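Local coordinates for activator of Hsp90 ATPase homologue 1/2-like C-terminal domain-containing protein (Nitrosomonas europaea, PDB 1XFS) that is of unknown function but belongs to the AHA1 family of the Bet v 1-like clan, whose fold commonly encloses a ligand-binding cavity, at residues D7-L12 against G139-H144; L14-A19 against T156-E161; D52-G57 against V93-P98; V113-I118 against C132-T137. All blocks are in the same frame, centred on the assembly; numbering follows the deposited sequence.

Contact 1: D7-L12 against G139-H144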
loop_
_atom_site.group_PDB
_atom_site.type_symbol
_atom_site.label_atom_id
_atom_site.label_comp_id
_atom_site.label_asym_id
_atom_site.label_seq_id
_atom_site.Cartn_x
_atom_site.Cartn_y
_atom_site.Cartn_z
ATOM N N ASP A 7 17.016 5.457 0.417
ATOM C CA ASP A 7 17.737 4.916 -0.729
ATOM C C ASP A 7 18.000 6.043 -1.723
ATOM O O ASP A 7 17.086 6.499 -2.399
ATOM C CB ASP A 7 16.909 3.819 -1.402
ATOM C CG ASP A 7 17.730 2.968 -2.347
ATOM O OD1 ASP A 7 18.486 3.533 -3.169
ATOM O OD2 ASP A 7 17.609 1.727 -2.276
ATOM N N ALA A 8 19.251 6.485 -1.808
ATOM C CA ALA A 8 19.624 7.571 -2.710
ATOM C C ALA A 8 19.361 7.244 -4.176
ATOM O O ALA A 8 19.281 8.140 -5.018
ATOM C CB ALA A 8 21.095 7.923 -2.518
ATOM N N GLU A 9 19.232 5.960 -4.481
ATOM C CA GLU A 9 18.991 5.535 -5.851
ATOM C C GLU A 9 17.520 5.596 -6.245
ATOM O O GLU A 9 17.194 5.791 -7.416
ATOM C CB GLU A 9 19.518 4.110 -6.055
ATOM C CG GLU A 9 21.032 4.015 -6.026
ATOM C CD GLU A 9 21.659 4.614 -7.269
ATOM O OE1 GLU A 9 22.785 5.139 -7.178
ATOM O OE2 GLU A 9 21.028 4.548 -8.342
ATOM N N LEU A 10 16.631 5.467 -5.265
ATOM C CA LEU A 10 15.199 5.458 -5.546
ATOM C C LEU A 10 14.365 6.537 -4.877
ATOM O O LEU A 10 13.228 6.766 -5.280
ATOM C CB LEU A 10 14.621 4.102 -5.143
ATOM C CG LEU A 10 15.371 2.869 -5.653
ATOM C CD1 LEU A 10 14.820 1.611 -4.991
ATOM C CD2 LEU A 10 15.237 2.801 -7.159
ATOM N N ASP A 11 14.917 7.205 -3.869
ATOM C CA ASP A 11 14.147 8.204 -3.138
ATOM C C ASP A 11 14.619 9.641 -3.241
ATOM O O ASP A 11 15.807 9.912 -3.412
ATOM C CB ASP A 11 14.096 7.819 -1.656
ATOM C CG ASP A 11 13.667 6.382 -1.444
ATOM O OD1 ASP A 11 12.807 5.914 -2.214
ATOM O OD2 ASP A 11 14.187 5.734 -0.513
ATOM N N LEU A 12 13.666 10.559 -3.138
ATOM C CA LEU A 12 13.964 11.983 -3.161
ATOM C C LEU A 12 13.397 12.544 -1.862
ATOM O O LEU A 12 12.262 12.233 -1.490
ATOM C CB LEU A 12 13.317 12.656 -4.373
ATOM C CG LEU A 12 13.870 12.226 -5.739
ATOM C CD1 LEU A 12 13.095 12.929 -6.848
ATOM C CD2 LEU A 12 15.359 12.560 -5.830
ATOM N N GLY A 139 15.534 4.992 -12.715
ATOM C CA GLY A 139 15.068 5.747 -13.866
ATOM C C GLY A 139 13.869 6.618 -13.549
ATOM O O GLY A 139 13.739 7.732 -14.057
ATOM N N GLN A 140 12.984 6.097 -12.708
ATOM C CA GLN A 140 11.796 6.833 -12.304
ATOM C C GLN A 140 12.198 7.958 -11.351
ATOM O O GLN A 140 11.647 9.054 -11.420
ATOM C CB GLN A 140 10.794 5.888 -11.633
ATOM C CG GLN A 140 9.987 5.042 -12.617
ATOM C CD GLN A 140 8.563 5.555 -12.801
ATOM O OE1 GLN A 140 7.718 5.415 -11.910
ATOM N NE2 GLN A 140 8.296 6.165 -13.952
ATOM N N ARG A 141 13.165 7.688 -10.476
ATOM C CA ARG A 141 13.639 8.696 -9.533
ATOM C C ARG A 141 14.254 9.843 -10.330
ATOM O O ARG A 141 13.966 11.015 -10.087
ATOM C CB ARG A 141 14.707 8.117 -8.598
ATOM C CG ARG A 141 15.087 9.048 -7.447
ATOM C CD ARG A 141 16.581 8.999 -7.138
ATOM N NE ARG A 141 17.357 9.727 -8.140
ATOM C CZ ARG A 141 18.209 9.164 -8.990
ATOM N NH1 ARG A 141 18.864 9.919 -9.865
ATOM N NH2 ARG A 141 18.420 7.853 -8.966
ATOM N N LYS A 142 15.105 9.484 -11.287
ATOM C CA LYS A 142 15.777 10.460 -12.138
ATOM C C LYS A 142 14.743 11.265 -12.924
ATOM O O LYS A 142 14.860 12.486 -13.057
ATOM C CB LYS A 142 16.726 9.732 -13.098
ATOM C CG LYS A 142 17.571 10.636 -13.985
ATOM C CD LYS A 142 18.549 11.469 -13.178
ATOM C CE LYS A 142 19.466 12.267 -14.094
ATOM N NZ LYS A 142 20.465 13.057 -13.324
ATOM N N LEU A 143 13.728 10.577 -13.434
ATOM C CA LEU A 143 12.671 11.223 -14.201
ATOM C C LEU A 143 11.943 12.267 -13.365
ATOM O O LEU A 143 11.619 13.351 -13.855
ATOM C CB LEU A 143 11.667 10.183 -14.702
ATOM C CG LEU A 143 10.478 10.726 -15.502
ATOM C CD1 LEU A 143 10.982 11.415 -16.766
ATOM C CD2 LEU A 143 9.535 9.587 -15.859
ATOM N N HIS A 144 11.679 11.937 -12.104
ATOM C CA HIS A 144 10.983 12.867 -11.217
ATOM C C HIS A 144 11.841 14.112 -11.012
ATOM O O HIS A 144 11.323 15.224 -10.916
ATOM C CB HIS A 144 10.680 12.199 -9.868
ATOM C CG HIS A 144 9.470 12.750 -9.178
ATOM N ND1 HIS A 144 8.960 12.205 -8.018
ATOM C CD2 HIS A 144 8.659 13.792 -9.489
ATOM C CE1 HIS A 144 7.890 12.886 -7.645
ATOM N NE2 HIS A 144 7.686 13.852 -8.522
HETATM O O HOH W 1 20.947 6.370 -10.058
#
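R141 sets out from its helix with CG anti to the backbone N (chi1 -171°), then bends at its second and third torsions, which lays its methylene chain against the backbone of A8-L10 and turns the guanidinium back to E9. There NH2 donates to the carbonyl oxygen of E9 (R141 NH2 to E9 O 2.9 Å, 162° at the hydrogen). The oxygen lies in the guanidinium plane, at its edge, while the nitrogen stands above the plane of the carbonyl rather than on a lone pair. A water ties the same NH2 to E9 OE2, whose carboxylate is near enough for charge attraction but not for a salt bridge (R141 NH2 to E9 OE2 4.3 Å). The salt bridge of R141 is made by NE to E145, one helical turn on. Here the N-terminal lead into edge strand 11-18 of the antiparallel sheet meets helix 138-145, and an Asx turn shapes that lead: D7 OD1 accepts from the backbone N of E9 at 2.9 Å. The apolar part follows at L12, which crosses the arginine chain at about a right angle, with L12 CG 3.8 Å from R141 CG. L12 CD1 reaches H144 CB at 3.9 Å, and the imidazole beyond is hydrogen-bonded through ND1 to H135. A long, flexible arginine suits this place because its methylenes can pack on leucine while its tip serves oxygens. With only a methyl here, as in an alanine, E9 O would probably lose this donor and E145 its mate, and a gap would open beside L12.

Contact 2: L14-A19 against T156-E161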
loop_
_atom_site.group_PDB
_atom_site.type_symbol
_atom_site.label_atom_id
_atom_site.label_comp_id
_atom_site.label_asym_id
_atom_site.label_seq_id
_atom_site.Cartn_x
_atom_site.Cartn_y
_atom_site.Cartn_z
ATOM N N LEU A 14 12.901 16.012 0.981
ATOM C CA LEU A 14 12.802 17.457 1.140
ATOM C C LEU A 14 12.511 17.779 2.603
ATOM O O LEU A 14 11.568 17.245 3.179
ATOM C CB LEU A 14 11.681 18.009 0.254
ATOM C CG LEU A 14 11.444 19.521 0.252
ATOM C CD1 LEU A 14 12.681 20.246 -0.259
ATOM C CD2 LEU A 14 10.247 19.841 -0.628
ATOM N N LYS A 15 13.327 18.638 3.209
ATOM C CA LYS A 15 13.113 19.010 4.607
ATOM C C LYS A 15 12.903 20.517 4.717
ATOM O O LYS A 15 13.659 21.297 4.140
ATOM C CB LYS A 15 14.308 18.595 5.471
ATOM C CG LYS A 15 14.062 18.758 6.972
ATOM C CD LYS A 15 15.254 18.306 7.808
ATOM C CE LYS A 15 16.431 19.257 7.667
ATOM N NZ LYS A 15 16.088 20.626 8.142
ATOM N N ARG A 16 11.877 20.921 5.458
ATOM C CA ARG A 16 11.571 22.336 5.621
ATOM C C ARG A 16 11.113 22.654 7.039
ATOM O O ARG A 16 10.644 21.774 7.763
ATOM C CB ARG A 16 10.481 22.752 4.626
ATOM C CG ARG A 16 10.924 22.725 3.162
ATOM C CD ARG A 16 11.770 23.946 2.832
ATOM N NE ARG A 16 10.962 25.159 2.902
ATOM C CZ ARG A 16 10.157 25.575 1.928
ATOM N NH1 ARG A 16 10.062 24.881 0.802
ATOM N NH2 ARG A 16 9.429 26.671 2.090
ATOM N N GLU A 17 11.265 23.911 7.439
ATOM C CA GLU A 17 10.840 24.350 8.766
ATOM C C GLU A 17 9.723 25.370 8.567
ATOM O O GLU A 17 9.924 26.390 7.913
ATOM C CB GLU A 17 12.006 25.009 9.512
ATOM C CG GLU A 17 13.225 24.119 9.708
ATOM C CD GLU A 17 13.005 23.024 10.737
ATOM O OE1 GLU A 17 13.901 22.169 10.892
ATOM O OE2 GLU A 17 11.945 23.020 11.396
ATOM N N LEU A 18 8.544 25.090 9.115
ATOM C CA LEU A 18 7.414 26.006 8.989
ATOM C C LEU A 18 7.095 26.645 10.333
ATOM O O LEU A 18 7.034 25.957 11.350
ATOM C CB LEU A 18 6.168 25.280 8.473
ATOM C CG LEU A 18 6.202 24.691 7.060
ATOM C CD1 LEU A 18 7.001 23.402 7.066
ATOM C CD2 LEU A 18 4.779 24.424 6.586
ATOM N N ALA A 19 6.886 27.959 10.331
ATOM C CA ALA A 19 6.573 28.688 11.557
ATOM C C ALA A 19 5.079 28.607 11.849
ATOM O O ALA A 19 4.395 29.623 11.989
ATOM C CB ALA A 19 7.009 30.141 11.420
ATOM N N THR A 156 5.337 24.051 -3.196
ATOM C CA THR A 156 4.084 23.698 -2.540
ATOM C C THR A 156 4.173 23.905 -1.035
ATOM O O THR A 156 3.212 24.350 -0.418
ATOM C CB THR A 156 3.648 22.228 -2.843
ATOM O OG1 THR A 156 4.563 21.305 -2.239
ATOM C CG2 THR A 156 3.605 21.989 -4.343
ATOM N N ILE A 157 5.326 23.605 -0.449
ATOM C CA ILE A 157 5.489 23.783 0.987
ATOM C C ILE A 157 5.430 25.271 1.331
ATOM O O ILE A 157 4.884 25.656 2.361
ATOM C CB ILE A 157 6.828 23.187 1.483
ATOM C CG1 ILE A 157 6.931 21.720 1.059
ATOM C CG2 ILE A 157 6.924 23.299 2.996
ATOM C CD1 ILE A 157 5.753 20.868 1.487
ATOM N N THR A 158 5.983 26.109 0.459
ATOM C CA THR A 158 5.960 27.548 0.696
ATOM C C THR A 158 4.516 28.043 0.646
ATOM O O THR A 158 4.108 28.878 1.452
ATOM C CB THR A 158 6.814 28.295 -0.351
ATOM O OG1 THR A 158 8.187 27.917 -0.190
ATOM C CG2 THR A 158 6.688 29.808 -0.181
ATOM N N GLN A 159 3.739 27.513 -0.294
ATOM C CA GLN A 159 2.337 27.887 -0.423
ATOM C C GLN A 159 1.557 27.424 0.800
ATOM O O GLN A 159 0.632 28.096 1.259
ATOM C CB GLN A 159 1.746 27.268 -1.692
ATOM C CG GLN A 159 2.385 27.805 -2.961
ATOM C CD GLN A 159 1.903 27.118 -4.226
ATOM O OE1 GLN A 159 2.263 27.521 -5.331
ATOM N NE2 GLN A 159 1.094 26.076 -4.071
ATOM N N LEU A 160 1.936 26.264 1.328
ATOM C CA LEU A 160 1.271 25.719 2.507
ATOM C C LEU A 160 1.471 26.637 3.711
ATOM O O LEU A 160 0.506 27.022 4.381
ATOM C CB LEU A 160 1.825 24.329 2.831
ATOM C CG LEU A 160 1.346 23.678 4.131
ATOM C CD1 LEU A 160 -0.174 23.574 4.131
ATOM C CD2 LEU A 160 1.971 22.292 4.271
ATOM N N GLU A 161 2.723 26.988 3.983
ATOM C CA GLU A 161 3.024 27.850 5.117
ATOM C C GLU A 161 2.303 29.187 4.983
ATOM O O GLU A 161 1.791 29.723 5.963
ATOM C CB GLU A 161 4.532 28.079 5.229
ATOM C CG GLU A 161 4.953 28.688 6.562
ATOM C CD GLU A 161 6.442 28.944 6.649
ATOM O OE1 GLU A 161 6.922 29.297 7.747
ATOM O OE2 GLU A 161 7.131 28.801 5.615
#
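I157 lies under the flat end of R16, its CG2 4.1 Å from the guanidinium plane and over the centre of one face, with the two side chains sliding past each other in opposite directions. R16 CB and CG already lie 4.0 Å from I157 CG2, and the bends at chi2 and chi3 fold the guanidinium back over the same methyl. At the guanidinium edge NH2 donates to the threonine hydroxyl (R16 NH2 to T158 OG1 2.9 Å, 161° at the hydrogen). G154 O, a turn earlier in the helix, receives bonds from both R16 NH1 and T158 OG1, which joins the two side chains at a common acceptor. A lysine in place of R16 is likely to lose the flat cover over I157 and could not readily serve T158 and G154 O together. Edge strand 11-18 and the long C-terminal helix 149-167 run nearly parallel here, 13° apart with axes 9.6 Å from each other, as the helix packs on the curved sheet in the helix-grip fold of Bet v 1-like proteins. Leucines suit the buried, inward-pointing strand positions: L14 CD2 meets I157 CG1, and L18 spreads its methyls between I157 and L160. L18 CD2 also rests 3.9 Å from E161 CB. The glutamate then runs on, fully extended, past the leucine to where the strand ends, and E161 OE1 accepts from A19 N at 2.9 Å, almost straight but from above the carboxylate plane.

Contact 3: D52-G57 against V93-P98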
loop_
_atom_site.group_PDB
_atom_site.type_symbol
_atom_site.label_atom_id
_atom_site.label_comp_id
_atom_site.label_asym_id
_atom_site.label_seq_id
_atom_site.Cartn_x
_atom_site.Cartn_y
_atom_site.Cartn_z
ATOM N N ASP A 52 -10.495 10.471 1.974
ATOM C CA ASP A 52 -11.095 9.541 2.941
ATOM C C ASP A 52 -9.850 9.221 3.773
ATOM O O ASP A 52 -9.072 8.325 3.426
ATOM C CB ASP A 52 -11.639 8.281 2.247
ATOM C CG ASP A 52 -12.264 7.286 3.227
ATOM O OD1 ASP A 52 -12.633 6.172 2.796
ATOM O OD2 ASP A 52 -12.403 7.612 4.425
ATOM N N LEU A 53 -9.665 9.969 4.862
ATOM C CA LEU A 53 -8.471 9.857 5.710
ATOM C C LEU A 53 -8.395 8.659 6.645
ATOM O O LEU A 53 -8.678 8.755 7.840
ATOM C CB LEU A 53 -8.302 11.152 6.514
ATOM C CG LEU A 53 -6.929 11.420 7.131
ATOM C CD1 LEU A 53 -5.898 11.671 6.035
ATOM C CD2 LEU A 53 -7.020 12.629 8.047
ATOM N N ARG A 54 -7.985 7.534 6.076
ATOM C CA ARG A 54 -7.834 6.289 6.802
ATOM C C ARG A 54 -7.049 5.347 5.905
ATOM O O ARG A 54 -7.008 5.530 4.691
ATOM C CB ARG A 54 -9.209 5.666 7.087
ATOM C CG ARG A 54 -9.995 5.329 5.828
ATOM C CD ARG A 54 -11.341 4.685 6.138
ATOM N NE ARG A 54 -12.067 4.330 4.918
ATOM C CZ ARG A 54 -11.710 3.356 4.085
ATOM N NH1 ARG A 54 -10.633 2.622 4.335
ATOM N NH2 ARG A 54 -12.425 3.114 2.993
ATOM N N PRO A 55 -6.381 4.350 6.500
ATOM C CA PRO A 55 -5.609 3.377 5.721
ATOM C C PRO A 55 -6.594 2.687 4.774
ATOM O O PRO A 55 -7.641 2.196 5.210
ATOM C CB PRO A 55 -5.077 2.436 6.795
ATOM C CG PRO A 55 -4.868 3.353 7.966
ATOM C CD PRO A 55 -6.116 4.204 7.944
ATOM N N GLY A 56 -6.260 2.658 3.488
ATOM C CA GLY A 56 -7.146 2.056 2.510
ATOM C C GLY A 56 -8.114 3.069 1.916
ATOM O O GLY A 56 -8.884 2.748 1.007
ATOM N N GLY A 57 -8.071 4.294 2.432
ATOM C CA GLY A 57 -8.955 5.348 1.954
ATOM C C GLY A 57 -8.433 6.044 0.710
ATOM O O GLY A 57 -7.226 6.208 0.530
ATOM N N VAL A 93 -5.051 2.272 -5.388
ATOM C CA VAL A 93 -6.187 3.179 -5.357
ATOM C C VAL A 93 -7.081 2.766 -4.184
ATOM O O VAL A 93 -6.645 2.027 -3.296
ATOM C CB VAL A 93 -6.985 3.170 -6.702
ATOM C CG1 VAL A 93 -6.115 3.750 -7.820
ATOM C CG2 VAL A 93 -7.433 1.758 -7.056
ATOM N N LYS A 94 -8.320 3.243 -4.168
ATOM C CA LYS A 94 -9.235 2.938 -3.072
ATOM C C LYS A 94 -9.258 1.462 -2.666
ATOM O O LYS A 94 -9.220 0.566 -3.513
ATOM C CB LYS A 94 -10.653 3.395 -3.432
ATOM C CG LYS A 94 -11.688 3.157 -2.336
ATOM C CD LYS A 94 -13.060 3.678 -2.748
ATOM C CE LYS A 94 -14.096 3.453 -1.654
ATOM N NZ LYS A 94 -15.463 3.884 -2.066
ATOM N N ASN A 95 -9.315 1.233 -1.357
ATOM C CA ASN A 95 -9.370 -0.107 -0.774
ATOM C C ASN A 95 -8.137 -0.964 -1.084
ATOM O O ASN A 95 -8.210 -2.194 -1.074
ATOM C CB ASN A 95 -10.648 -0.823 -1.237
ATOM C CG ASN A 95 -11.912 -0.179 -0.682
ATOM O OD1 ASN A 95 -12.955 -0.170 -1.335
ATOM N ND2 ASN A 95 -11.825 0.351 0.533
ATOM N N TYR A 96 -7.011 -0.301 -1.359
ATOM C CA TYR A 96 -5.732 -0.966 -1.643
ATOM C C TYR A 96 -5.662 -1.708 -2.976
ATOM O O TYR A 96 -4.825 -2.595 -3.152
ATOM C CB TYR A 96 -5.384 -1.963 -0.535
ATOM C CG TYR A 96 -5.293 -1.399 0.865
ATOM C CD1 TYR A 96 -4.353 -0.422 1.192
ATOM C CD2 TYR A 96 -6.092 -1.912 1.889
ATOM C CE1 TYR A 96 -4.203 0.024 2.507
ATOM C CE2 TYR A 96 -5.949 -1.476 3.208
ATOM C CZ TYR A 96 -4.998 -0.507 3.506
ATOM O OH TYR A 96 -4.836 -0.086 4.804
ATOM N N ARG A 97 -6.543 -1.362 -3.907
ATOM C CA ARG A 97 -6.547 -2.010 -5.217
ATOM C C ARG A 97 -5.342 -1.578 -6.048
ATOM O O ARG A 97 -4.996 -0.400 -6.071
ATOM C CB ARG A 97 -7.818 -1.634 -5.983
ATOM C CG ARG A 97 -7.920 -2.254 -7.370
ATOM C CD ARG A 97 -9.220 -1.845 -8.050
ATOM N NE ARG A 97 -10.401 -2.295 -7.311
ATOM C CZ ARG A 97 -10.733 -3.575 -7.146
ATOM N NH1 ARG A 97 -11.823 -3.901 -6.461
ATOM N NH2 ARG A 97 -9.978 -4.531 -7.671
ATOM N N PRO A 98 -4.671 -2.526 -6.727
ATOM C CA PRO A 98 -3.520 -2.122 -7.546
ATOM C C PRO A 98 -4.001 -1.113 -8.592
ATOM O O PRO A 98 -5.081 -1.273 -9.164
ATOM C CB PRO A 98 -3.076 -3.435 -8.185
ATOM C CG PRO A 98 -3.370 -4.438 -7.083
ATOM C CD PRO A 98 -4.738 -3.994 -6.597
#
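The Y96 ring carries G56 on one face: the alpha carbon stands 3.6 Å from the ring centroid and 18° off the normal, a CH-pi contact. Beyond the ring, Y96 OH comes to 3.2 Å from P55 CB. The guanidinium of R54 has G57 CA over one face and, at its edge, the side-chain amide of N95, whose ND2 lies 3.7 Å from R54 NH2, the two planes only 23° apart. R54 to G57 form a type II beta turn in the connection between strands 45-51 and 58-64, and N95 and Y96 belong to the tight reversal packed on it, which links the short strands 92-93 and 97-98. Each residue fits its corner. Proline takes the second turn position readily, and glycine suits the third, where G56 has a positive phi; a CB there would jam against the preceding carbonyl and crowd Y96 as well. R54 stretches out from CG to NE and forms a salt bridge to D52, its NE 2.9 Å from D52 OD1, which steadies the guanidinium beside the turn. On the other segment, N95 and Y96 both have positive phi, and this bend, with CG of Y96 beside its backbone N, brings the ring over the glycine. Beyond it, R97 reaches D11 of the second subunit, so the reversal also serves the dimer interface. The one hydrogen bond between the two segments runs from N95 N to G56 O, 2.8 Å long, with the donor tilted 19° from the carbonyl plane.

Contact 4: V113-I118 against C132-T137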
loop_
_atom_site.group_PDB
_atom_site.type_symbol
_atom_site.label_atom_id
_atom_site.label_comp_id
_atom_site.label_asym_id
_atom_site.label_seq_id
_atom_site.Cartn_x
_atom_site.Cartn_y
_atom_site.Cartn_z
ATOM N N VAL A 113 4.722 6.787 -10.762
ATOM C CA VAL A 113 4.228 6.043 -9.605
ATOM C C VAL A 113 5.113 6.343 -8.401
ATOM O O VAL A 113 6.338 6.283 -8.491
ATOM C CB VAL A 113 4.258 4.517 -9.861
ATOM C CG1 VAL A 113 3.756 3.781 -8.635
ATOM C CG2 VAL A 113 3.423 4.169 -11.079
HETATM N N MSE A 114 4.506 6.657 -7.262
HETATM C CA MSE A 114 5.305 6.960 -6.090
HETATM C C MSE A 114 4.567 6.712 -4.787
HETATM O O MSE A 114 3.346 6.558 -4.766
HETATM C CB MSE A 114 5.723 8.435 -6.116
HETATM C CG MSE A 114 4.543 9.402 -5.978
HETATM SE SE MSE A 114 5.090 11.231 -5.605
HETATM C CE MSE A 114 4.478 12.093 -7.226
ATOM N N THR A 115 5.328 6.653 -3.703
ATOM C CA THR A 115 4.749 6.542 -2.375
ATOM C C THR A 115 5.383 7.706 -1.641
ATOM O O THR A 115 6.603 7.866 -1.639
ATOM C CB THR A 115 5.077 5.227 -1.653
ATOM O OG1 THR A 115 4.352 4.161 -2.279
ATOM C CG2 THR A 115 4.652 5.311 -0.173
ATOM N N ALA A 116 4.532 8.539 -1.058
ATOM C CA ALA A 116 4.977 9.717 -0.341
ATOM C C ALA A 116 4.884 9.471 1.150
ATOM O O ALA A 116 3.881 8.958 1.647
ATOM C CB ALA A 116 4.103 10.905 -0.728
ATOM N N VAL A 117 5.948 9.814 1.860
ATOM C CA VAL A 117 5.966 9.673 3.298
ATOM C C VAL A 117 6.205 11.076 3.828
ATOM O O VAL A 117 7.201 11.717 3.490
ATOM C CB VAL A 117 7.092 8.732 3.774
ATOM C CG1 VAL A 117 7.145 8.725 5.302
ATOM C CG2 VAL A 117 6.850 7.322 3.253
ATOM N N ILE A 118 5.265 11.560 4.627
ATOM C CA ILE A 118 5.364 12.893 5.196
ATOM C C ILE A 118 5.488 12.759 6.705
ATOM O O ILE A 118 4.630 12.162 7.343
ATOM C CB ILE A 118 4.106 13.732 4.885
ATOM C CG1 ILE A 118 3.884 13.817 3.378
ATOM C CG2 ILE A 118 4.245 15.112 5.503
ATOM C CD1 ILE A 118 5.075 14.340 2.598
ATOM N N CYS A 132 9.362 12.585 1.736
ATOM C CA CYS A 132 10.167 11.659 0.949
ATOM C C CYS A 132 9.277 11.012 -0.096
ATOM O O CYS A 132 8.187 10.530 0.218
ATOM C CB CYS A 132 10.782 10.566 1.838
ATOM S SG CYS A 132 11.715 9.283 0.929
ATOM N N ALA A 133 9.739 11.028 -1.341
ATOM C CA ALA A 133 9.004 10.418 -2.438
ATOM C C ALA A 133 9.778 9.167 -2.820
ATOM O O ALA A 133 10.945 9.246 -3.218
ATOM C CB ALA A 133 8.909 11.375 -3.625
HETATM N N MSE A 134 9.127 8.014 -2.670
HETATM C CA MSE A 134 9.738 6.718 -2.967
HETATM C C MSE A 134 9.367 6.255 -4.370
HETATM O O MSE A 134 8.198 6.276 -4.747
HETATM C CB MSE A 134 9.267 5.669 -1.953
HETATM C CG MSE A 134 9.521 6.024 -0.509
HETATM SE SE MSE A 134 8.685 4.702 0.653
HETATM C CE MSE A 134 10.033 3.376 0.558
ATOM N N HIS A 135 10.369 5.840 -5.141
ATOM C CA HIS A 135 10.135 5.369 -6.500
ATOM C C HIS A 135 10.486 3.895 -6.640
ATOM O O HIS A 135 11.137 3.325 -5.768
ATOM C CB HIS A 135 10.951 6.196 -7.488
ATOM C CG HIS A 135 10.721 7.663 -7.358
ATOM N ND1 HIS A 135 11.416 8.444 -6.463
ATOM C CD2 HIS A 135 9.819 8.480 -7.954
ATOM C CE1 HIS A 135 10.951 9.683 -6.510
ATOM N NE2 HIS A 135 9.982 9.727 -7.405
ATOM N N ASN A 136 10.063 3.282 -7.744
ATOM C CA ASN A 136 10.322 1.868 -7.956
ATOM C C ASN A 136 11.653 1.557 -8.630
ATOM O O ASN A 136 12.196 0.469 -8.449
ATOM C CB ASN A 136 9.155 1.220 -8.735
ATOM C CG ASN A 136 8.790 1.969 -10.014
ATOM O OD1 ASN A 136 7.637 1.929 -10.454
ATOM N ND2 ASN A 136 9.763 2.635 -10.625
ATOM N N THR A 137 12.194 2.518 -9.372
ATOM C CA THR A 137 13.456 2.316 -10.081
ATOM C C THR A 137 14.259 3.610 -10.151
ATOM O O THR A 137 13.713 4.704 -9.993
ATOM C CB THR A 137 13.204 1.850 -11.521
ATOM O OG1 THR A 137 12.389 2.820 -12.190
ATOM C CG2 THR A 137 12.491 0.505 -11.533
HETATM O O HOH W 2 8.476 5.048 -9.454
#
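V113 meets the opposite segment through a water, which donates to V113 O at 2.7 Å and accepts from the backbone N of N136; the same water lies at the edge of the H135 ring. M114 is a selenomethionine; with CG in the cramped position between its backbone N and carbonyl carbon (chi1 66°) and the next torsion extended, SE comes to 4.3 Å from A133 CB, on the side of the sheet where W153 of helix 149-167 also packs, and the bend at chi3 turns only the terminal methyl. At T115 the regular ladder is established: T115 N donates to M134 O on a lone pair of that carbonyl, and M134 N returns to T115 O at 2.7 Å. The hydroxyl of T115 bonds to T89 and to Y96 O of the second subunit, while its methyl, CG2, lies alongside the selenium of M134. Strands 115-122 and 127-134 form a beta hairpin within the antiparallel sheet, crossing at 158°, and T115-M134 and V117-C132 are hydrogen-bonded pairs flanking the non-hydrogen-bonded pair A116-A133. Two alanines suit that middle pair, whose small side chains lie on the helix-covered face and leave room for W153 and F149. A116 CA also sits close to C132 O, 3.4 Å away. V117 then closes its pair with C132 by two bonds of 2.9 Å, V117 N to C132 O and C132 N to V117 O, both in the carbonyl plane. V117 CG2 reaches M134 SE at 4.1 Å, so the flexible selenomethionine spans both beta-branched neighbours on that face.

In the fold
Contacts 1 and 4 are closest, their centres 9 Å apart, and they touch: H135 probably donates from ND1 to L10 O and is joined through NE2 to H144 ND1, each at 2.7 Å. Contact 2 lies on the same edge strand as contact 1, yet 22 Å from it between centres, so strand 11-18 meets one helix at its start and the next at its end. Contact 3 sits on the opposite side of the chain's centre from contact 2, 26 Å away between centres. Contacts 1, 3 and 4 all border the second subunit, and R97 of one chain also reaches H135 O of the other, tying contact 3 to contact 4 across the interface.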